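Local coordinates for peptidoglycan N-acetylglucosamine deacetylase (Agathobacter rectalis, PDB 5JMU), which probably removes acetyl groups from N-acetylglucosamine of peptidoglycan through its zinc-binding catalytic domain, a member of the NodB-type carbohydrate esterase family 4 deacetylases, at residues Ala142-Ser154 with Pro212-Val224. Numbering follows the deposited sequence.
Sequences ARGLLYCDWNVSS and PLTTSSPMSHHRV
The imidazole of His221 lies flat over the phenol of Tyr147 in an offset stack, the ring planes only 2° apart and the centroids 3.8 Å from each other. The same imidazole is pinned at its edge: NE2 donates to Tyr147 O at 2.9 Å, a bent bond (133°) that reaches the oxygen tilted from the carbonyl plane. Tyr147 offers ring and carbonyl together because its CG sits between the backbone N and the carbonyl carbon (chi1 68°). At the far end of the phenol a water in the ring plane links OH to His222 O. With an alanine at this position, one face of the His221 imidazole would probably lose its stacking partner and the water its phenol hydroxyl.

Asp149 holds His222. Its OD2 uses the anti lone pair to take a nearly straight bond from His222 N at 2.8 Å, and also meets Ser120 OG. CB of Asp149 stands over the His222 ring, 3.4 Å from the centroid, a CH-pi contact. His222 NE2 then donates in the carbonyl plane to Trp150 O at 2.9 Å; with ND1 bonded to Ser121 OG, both imidazole nitrogens are engaged. CE1 points at the Trp150 face, giving an edge-to-face pair. Just before the two histidines, Ser220 O accepts from Asp149 N at 2.7 Å.

Farther along, the bent selenomethionine Met219 brings SE to 3.7 Å from Cys148 CB, and Leu146 CD1 rests against Thr215.

The C-terminal tail thus crosses the chain joining strands 146-147 and 152-153, whose Trp150 side chain lies about 8 Å from the bound zinc, near the Asp-His-His site of Asp28, His76 and His80 characteristic of NodB-homology deacetylases.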
loop_
_atom_site.group_PDB
_atom_site.type_symbol
_atom_site.label_atom_id
_atom_site.label_comp_id
_atom_site.label_asym_id
_atom_site.label_seq_id
_atom_site.Cartn_x
_atom_site.Cartn_y
_atom_site.Cartn_z
ATOM N N ALA A 142 5.052 -7.786 -16.898
ATOM C CA ALA A 142 5.123 -7.579 -18.355
ATOM C C ALA A 142 4.569 -6.203 -18.723
ATOM O O ALA A 142 4.987 -5.593 -19.732
ATOM C CB ALA A 142 4.330 -8.684 -19.072
ATOM N N ARG A 143 3.590 -5.729 -17.956
ATOM C CA ARG A 143 3.038 -4.395 -18.188
ATOM C C ARG A 143 3.873 -3.252 -17.607
ATOM O O ARG A 143 3.457 -2.080 -17.698
ATOM C CB ARG A 143 1.616 -4.305 -17.626
ATOM C CG ARG A 143 0.726 -5.186 -18.468
ATOM C CD ARG A 143 -0.604 -5.536 -17.832
ATOM N NE ARG A 143 -1.569 -4.460 -17.971
ATOM C CZ ARG A 143 -2.729 -4.530 -18.621
ATOM N NH1 ARG A 143 -3.130 -5.643 -19.234
ATOM N NH2 ARG A 143 -3.502 -3.461 -18.633
ATOM N N GLY A 144 5.043 -3.568 -17.084
ATOM C CA GLY A 144 5.935 -2.542 -16.560
ATOM C C GLY A 144 5.560 -2.020 -15.205
ATOM O O GLY A 144 6.094 -1.004 -14.752
ATOM N N LEU A 145 4.656 -2.736 -14.531
ATOM C CA LEU A 145 4.233 -2.329 -13.197
ATOM C C LEU A 145 5.030 -3.037 -12.088
ATOM O O LEU A 145 5.543 -4.147 -12.296
ATOM C CB LEU A 145 2.750 -2.629 -13.025
ATOM C CG LEU A 145 1.829 -1.773 -13.889
ATOM C CD1 LEU A 145 0.453 -2.359 -13.733
ATOM C CD2 LEU A 145 1.894 -0.327 -13.386
ATOM N N LEU A 146 5.166 -2.381 -10.945
ATOM C CA LEU A 146 5.816 -2.964 -9.776
ATOM C C LEU A 146 4.730 -3.303 -8.796
ATOM O O LEU A 146 3.679 -2.659 -8.809
ATOM C CB LEU A 146 6.782 -1.984 -9.112
ATOM C CG LEU A 146 7.888 -1.514 -10.054
ATOM C CD1 LEU A 146 8.499 -0.212 -9.529
ATOM C CD2 LEU A 146 8.902 -2.596 -10.212
ATOM N N TYR A 147 4.938 -4.324 -7.969
ATOM C CA TYR A 147 3.937 -4.584 -6.926
ATOM C C TYR A 147 4.656 -4.738 -5.596
ATOM O O TYR A 147 5.832 -5.096 -5.548
ATOM C CB TYR A 147 3.081 -5.829 -7.219
ATOM C CG TYR A 147 3.793 -7.178 -7.173
ATOM C CD1 TYR A 147 4.467 -7.690 -8.292
ATOM C CD2 TYR A 147 3.776 -7.946 -5.993
ATOM C CE1 TYR A 147 5.094 -8.957 -8.246
ATOM C CE2 TYR A 147 4.386 -9.201 -5.934
ATOM C CZ TYR A 147 5.061 -9.682 -7.040
ATOM O OH TYR A 147 5.662 -10.932 -6.935
ATOM N N CYS A 148 3.956 -4.428 -4.523
ATOM C CA CYS A 148 4.571 -4.487 -3.187
ATOM C C CYS A 148 3.583 -5.092 -2.185
ATOM O O CYS A 148 2.397 -4.726 -2.142
ATOM C CB CYS A 148 4.974 -3.076 -2.765
ATOM S SG CYS A 148 6.043 -3.035 -1.309
ATOM N N ASP A 149 4.063 -6.103 -1.453
ATOM C CA ASP A 149 3.354 -6.629 -0.300
ATOM C C ASP A 149 3.823 -5.868 0.951
ATOM O O ASP A 149 3.898 -4.653 0.898
ATOM C CB ASP A 149 3.601 -8.141 -0.233
ATOM C CG ASP A 149 3.010 -8.858 -1.444
ATOM O OD1 ASP A 149 1.852 -8.531 -1.841
ATOM O OD2 ASP A 149 3.678 -9.728 -2.026
ATOM N N TRP A 150 4.138 -6.561 2.051
ATOM C CA TRP A 150 4.559 -5.864 3.270
ATOM C C TRP A 150 5.330 -6.843 4.155
ATOM O O TRP A 150 5.241 -8.048 3.948
ATOM C CB TRP A 150 3.341 -5.303 4.043
ATOM C CG TRP A 150 2.366 -6.393 4.438
ATOM C CD1 TRP A 150 2.290 -7.045 5.668
ATOM C CD2 TRP A 150 1.313 -6.952 3.624
ATOM N NE1 TRP A 150 1.278 -7.990 5.628
ATOM C CE2 TRP A 150 0.668 -7.947 4.390
ATOM C CE3 TRP A 150 0.851 -6.701 2.311
ATOM C CZ2 TRP A 150 -0.427 -8.696 3.894
ATOM C CZ3 TRP A 150 -0.215 -7.459 1.819
ATOM C CH2 TRP A 150 -0.843 -8.435 2.609
ATOM N N ASN A 151 6.112 -6.324 5.113
ATOM C CA ASN A 151 6.750 -7.215 6.069
ATOM C C ASN A 151 6.545 -6.755 7.523
ATOM O O ASN A 151 7.174 -7.316 8.415
ATOM C CB ASN A 151 8.263 -7.371 5.777
ATOM C CG ASN A 151 9.007 -6.060 5.859
ATOM O OD1 ASN A 151 8.444 -5.035 6.231
ATOM N ND2 ASN A 151 10.300 -6.088 5.528
ATOM N N VAL A 152 5.692 -5.762 7.757
ATOM C CA VAL A 152 5.262 -5.420 9.132
ATOM C C VAL A 152 3.755 -5.327 9.155
ATOM O O VAL A 152 3.185 -4.516 8.429
ATOM C CB VAL A 152 5.882 -4.081 9.609
ATOM C CG1 VAL A 152 5.298 -3.626 10.975
ATOM C CG2 VAL A 152 7.372 -4.237 9.690
ATOM N N SER A 153 3.114 -6.183 9.952
ATOM C CA SER A 153 1.668 -6.082 10.151
ATOM C C SER A 153 1.318 -5.151 11.277
ATOM O O SER A 153 1.946 -5.161 12.326
ATOM C CB SER A 153 1.096 -7.433 10.433
ATOM O OG SER A 153 1.287 -8.172 9.225
ATOM N N SER A 154 0.316 -4.309 11.032
ATOM C CA SER A 154 -0.169 -3.431 12.102
ATOM C C SER A 154 -1.266 -4.090 12.921
ATOM O O SER A 154 -1.624 -3.575 13.971
ATOM C CB SER A 154 -0.715 -2.131 11.514
ATOM O OG SER A 154 -1.853 -2.463 10.736
ATOM N N PRO A 212 8.733 7.345 1.199
ATOM C CA PRO A 212 7.703 6.850 0.264
ATOM C C PRO A 212 8.302 5.813 -0.698
ATOM O O PRO A 212 9.516 5.828 -0.960
ATOM C CB PRO A 212 7.280 8.093 -0.511
ATOM C CG PRO A 212 8.646 8.892 -0.635
ATOM C CD PRO A 212 9.430 8.551 0.682
ATOM N N LEU A 213 7.464 4.903 -1.203
ATOM C CA LEU A 213 7.949 3.935 -2.187
ATOM C C LEU A 213 8.091 4.638 -3.502
ATOM O O LEU A 213 7.217 5.431 -3.903
ATOM C CB LEU A 213 6.973 2.743 -2.317
ATOM C CG LEU A 213 7.007 1.762 -1.128
ATOM C CD1 LEU A 213 5.751 0.880 -1.169
ATOM C CD2 LEU A 213 8.283 0.935 -1.121
ATOM N N THR A 214 9.167 4.333 -4.237
ATOM C CA THR A 214 9.328 4.828 -5.594
ATOM C C THR A 214 9.717 3.666 -6.495
ATOM O O THR A 214 9.893 2.554 -6.042
ATOM C CB THR A 214 10.391 5.922 -5.693
ATOM O OG1 THR A 214 11.683 5.342 -5.450
ATOM C CG2 THR A 214 10.123 6.991 -4.656
ATOM N N THR A 215 9.849 3.945 -7.777
ATOM C CA THR A 215 10.157 2.859 -8.707
ATOM C C THR A 215 11.573 2.306 -8.525
ATOM O O THR A 215 11.862 1.229 -9.017
ATOM C CB THR A 215 9.979 3.308 -10.174
ATOM O OG1 THR A 215 10.790 4.447 -10.408
ATOM C CG2 THR A 215 8.484 3.642 -10.428
ATOM N N SER A 216 12.433 3.032 -7.822
ATOM C CA SER A 216 13.764 2.499 -7.557
ATOM C C SER A 216 13.866 1.860 -6.169
ATOM O O SER A 216 14.938 1.360 -5.815
ATOM C CB SER A 216 14.816 3.600 -7.747
ATOM O OG SER A 216 14.448 4.723 -7.011
ATOM N N SER A 217 12.776 1.877 -5.377
ATOM C CA SER A 217 12.793 1.221 -4.065
ATOM C C SER A 217 12.841 -0.295 -4.199
ATOM O O SER A 217 12.228 -0.874 -5.103
ATOM C CB SER A 217 11.548 1.572 -3.230
ATOM O OG SER A 217 11.434 2.974 -3.088
ATOM N N PRO A 218 13.506 -0.952 -3.241
ATOM C CA PRO A 218 13.308 -2.413 -3.162
ATOM C C PRO A 218 11.838 -2.712 -2.855
ATOM O O PRO A 218 11.244 -2.003 -2.040
ATOM C CB PRO A 218 14.248 -2.842 -2.012
ATOM C CG PRO A 218 14.320 -1.594 -1.103
ATOM C CD PRO A 218 14.309 -0.409 -2.128
HETATM N N MSE A 219 11.237 -3.692 -3.539
HETATM C CA MSE A 219 9.872 -4.104 -3.223
HETATM C C MSE A 219 9.887 -5.244 -2.210
HETATM O O MSE A 219 10.826 -6.040 -2.155
HETATM C CB MSE A 219 9.125 -4.582 -4.497
HETATM C CG MSE A 219 9.001 -3.537 -5.612
HETATM SE SE MSE A 219 7.674 -2.189 -5.191
HETATM C CE MSE A 219 8.828 -0.633 -4.863
ATOM N N SER A 220 8.819 -5.330 -1.433
ATOM C CA SER A 220 8.638 -6.445 -0.517
ATOM C C SER A 220 7.705 -7.424 -1.220
ATOM O O SER A 220 6.560 -7.035 -1.535
ATOM C CB SER A 220 8.037 -5.939 0.802
ATOM O OG SER A 220 7.790 -7.002 1.691
ATOM N N HIS A 221 8.191 -8.639 -1.516
ATOM C CA HIS A 221 7.355 -9.655 -2.183
ATOM C C HIS A 221 7.147 -10.882 -1.325
ATOM O O HIS A 221 8.125 -11.504 -0.852
ATOM C CB HIS A 221 7.971 -10.131 -3.507
ATOM C CG HIS A 221 7.906 -9.118 -4.604
ATOM N ND1 HIS A 221 8.474 -9.326 -5.849
ATOM C CD2 HIS A 221 7.344 -7.883 -4.644
ATOM C CE1 HIS A 221 8.270 -8.260 -6.608
ATOM N NE2 HIS A 221 7.575 -7.377 -5.906
ATOM N N HIS A 222 5.901 -11.259 -1.155
ATOM C CA HIS A 222 5.585 -12.518 -0.490
ATOM C C HIS A 222 5.783 -13.682 -1.445
ATOM O O HIS A 222 6.057 -13.474 -2.623
ATOM C CB HIS A 222 4.123 -12.515 -0.069
ATOM C CG HIS A 222 3.776 -11.556 1.027
ATOM N ND1 HIS A 222 2.476 -11.331 1.405
ATOM C CD2 HIS A 222 4.550 -10.797 1.839
ATOM C CE1 HIS A 222 2.455 -10.457 2.408
ATOM N NE2 HIS A 222 3.698 -10.119 2.687
ATOM N N ARG A 223 5.554 -14.893 -0.936
ATOM C CA ARG A 223 5.402 -16.104 -1.747
ATOM C C ARG A 223 4.056 -16.023 -2.461
ATOM O O ARG A 223 3.073 -15.566 -1.884
ATOM C CB ARG A 223 5.455 -17.365 -0.838
ATOM C CG ARG A 223 5.291 -18.689 -1.562
ATOM C CD ARG A 223 5.238 -19.876 -0.594
ATOM N NE ARG A 223 5.292 -21.157 -1.326
ATOM C CZ ARG A 223 4.236 -21.823 -1.800
ATOM N NH1 ARG A 223 2.999 -21.366 -1.621
ATOM N NH2 ARG A 223 4.411 -22.971 -2.457
ATOM N N VAL A 224 3.985 -16.454 -3.719
ATOM C CA VAL A 224 2.676 -16.606 -4.348
ATOM C C VAL A 224 2.092 -17.989 -4.015
ATOM O O VAL A 224 2.759 -19.002 -4.158
ATOM C CB VAL A 224 2.772 -16.419 -5.879
ATOM C CG1 VAL A 224 1.456 -16.775 -6.572
ATOM C CG2 VAL A 224 3.177 -14.982 -6.209
HETATM O O HOH W 1 7.424 -5.835 -8.512
HETATM O O HOH W 2 4.917 -12.296 -4.856
#